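Local atomic coordinates of ribosomal silencing factor RsfS (Bacillus halodurans, PDB entry 2O5A), a protein that probably silences ribosomes by binding protein uL14 of the large subunit and blocking its association with the small subunit, thereby repressing translation. Residues Leu55-Val58 with Ala59-Gly63. Sequence-based numbering, arbitrary orientation.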
loop_
_atom_site.group_PDB
_atom_site.type_symbol
_atom_site.label_atom_id
_atom_site.label_comp_id
_atom_site.label_asym_id
_atom_site.label_seq_id
_atom_site.Cartn_x
_atom_site.Cartn_y
_atom_site.Cartn_z
ATOM N N LEU A 55 19.459 -8.129 3.223
ATOM C CA LEU A 55 19.117 -7.572 1.923
ATOM C C LEU A 55 20.033 -6.383 1.659
ATOM O O LEU A 55 20.512 -6.190 0.540
ATOM C CB LEU A 55 17.654 -7.120 1.904
ATOM C CG LEU A 55 16.786 -7.693 0.779
ATOM C CD1 LEU A 55 15.377 -7.138 0.885
ATOM C CD2 LEU A 55 17.398 -7.348 -0.570
ATOM N N LYS A 56 20.276 -5.593 2.700
ATOM C CA LYS A 56 21.149 -4.432 2.592
ATOM C C LYS A 56 22.575 -4.910 2.352
ATOM O O LYS A 56 23.274 -4.412 1.469
ATOM C CB LYS A 56 21.094 -3.603 3.877
ATOM C CG LYS A 56 22.082 -2.451 3.901
ATOM C CD LYS A 56 21.949 -1.613 5.161
ATOM C CE LYS A 56 22.775 -0.343 5.047
ATOM N NZ LYS A 56 22.620 0.540 6.232
ATOM N N LYS A 57 22.995 -5.888 3.149
ATOM C CA LYS A 57 24.330 -6.456 3.044
ATOM C C LYS A 57 24.575 -6.995 1.635
ATOM O O LYS A 57 25.599 -6.700 1.019
ATOM C CB LYS A 57 24.492 -7.574 4.077
ATOM C CG LYS A 57 25.892 -8.152 4.174
ATOM C CD LYS A 57 26.043 -8.994 5.434
ATOM C CE LYS A 57 27.382 -9.709 5.470
ATOM N NZ LYS A 57 27.459 -10.765 4.424
ATOM N N VAL A 58 23.627 -7.778 1.129
ATOM C CA VAL A 58 23.739 -8.355 -0.210
ATOM C C VAL A 58 23.694 -7.290 -1.304
ATOM O O VAL A 58 24.367 -7.413 -2.329
ATOM C CB VAL A 58 22.608 -9.383 -0.470
ATOM C CG1 VAL A 58 22.433 -9.613 -1.966
ATOM C CG2 VAL A 58 22.938 -10.696 0.222
ATOM N N ALA A 59 22.902 -6.246 -1.083
ATOM C CA ALA A 59 22.770 -5.169 -2.056
ATOM C C ALA A 59 24.072 -4.395 -2.232
ATOM O O ALA A 59 24.374 -3.915 -3.325
ATOM C CB ALA A 59 21.653 -4.222 -1.636
ATOM N N GLN A 60 24.840 -4.280 -1.154
ATOM C CA GLN A 60 26.103 -3.554 -1.194
ATOM C C GLN A 60 27.249 -4.410 -1.728
ATOM O O GLN A 60 28.303 -3.889 -2.096
ATOM C CB GLN A 60 26.437 -3.022 0.199
ATOM C CG GLN A 60 25.386 -2.065 0.738
ATOM C CD GLN A 60 25.618 -1.689 2.186
ATOM O OE1 GLN A 60 25.653 -2.551 3.063
ATOM N NE2 GLN A 60 25.773 -0.397 2.447
ATOM N N GLU A 61 27.040 -5.722 -1.763
ATOM C CA GLU A 61 28.052 -6.640 -2.279
ATOM C C GLU A 61 27.963 -6.618 -3.799
ATOM O O GLU A 61 28.967 -6.474 -4.496
ATOM C CB GLU A 61 27.796 -8.073 -1.802
ATOM C CG GLU A 61 27.735 -8.265 -0.300
ATOM C CD GLU A 61 27.542 -9.723 0.076
ATOM O OE1 GLU A 61 26.896 -10.454 -0.703
ATOM O OE2 GLU A 61 28.027 -10.136 1.150
ATOM N N GLN A 62 26.740 -6.762 -4.298
ATOM C CA GLN A 62 26.473 -6.777 -5.730
ATOM C C GLN A 62 26.578 -5.367 -6.303
ATOM O O GLN A 62 26.512 -5.172 -7.517
ATOM C CB GLN A 62 25.072 -7.339 -5.987
ATOM C CG GLN A 62 24.966 -8.261 -7.195
ATOM C CD GLN A 62 25.951 -9.414 -7.135
ATOM O OE1 GLN A 62 26.216 -9.967 -6.067
ATOM N NE2 GLN A 62 26.486 -9.795 -8.289
ATOM N N GLY A 63 26.739 -4.387 -5.418
ATOM C CA GLY A 63 26.857 -3.007 -5.850
ATOM C C GLY A 63 25.562 -2.420 -6.378
ATOM O O GLY A 63 25.556 -1.728 -7.396
#
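Val58 O receives two backbone N-H groups: that of Gln62, 3.2 Å from N to O and nearly straight at 171°, and, weakly, that of Glu61. This sharing belongs to the C-terminal turn of helix 45-61, where Gly63 is the first residue to leave helical geometry, with positive phi. One turn earlier the ordinary i to i+4 pattern still holds, Ala59 N lying 2.9 Å from Leu55 O and Gln60 N 3.1 Å from Lys56 O. Lys57 O again takes two bonds, both weak, from Gln60 N and Glu61 N.

On the exposed side, Lys56 CG stands anti to its backbone N (chi1 174°), and the extended chain runs past the Gln60 amide, with CG 3.7 Å from OE1. An alanine in place of Lys56 would remove this methylene flank and is likely to let the Gln60 amide turn more freely. Toward the rest of the chain, Ala59 touches Ile66 and Leu82, while Val58 meets Leu9 and Ala13 of helix 4-16. An i to i+4 salt bridge links Lys57 to Glu61, its hydrogen bond weak; a bend at chi4 (-69°) brings Lys57 NZ to 3.4 Å from Glu61 OE2, whereas Glu61 OE1 lies 4.1 Å from Val58 CG2.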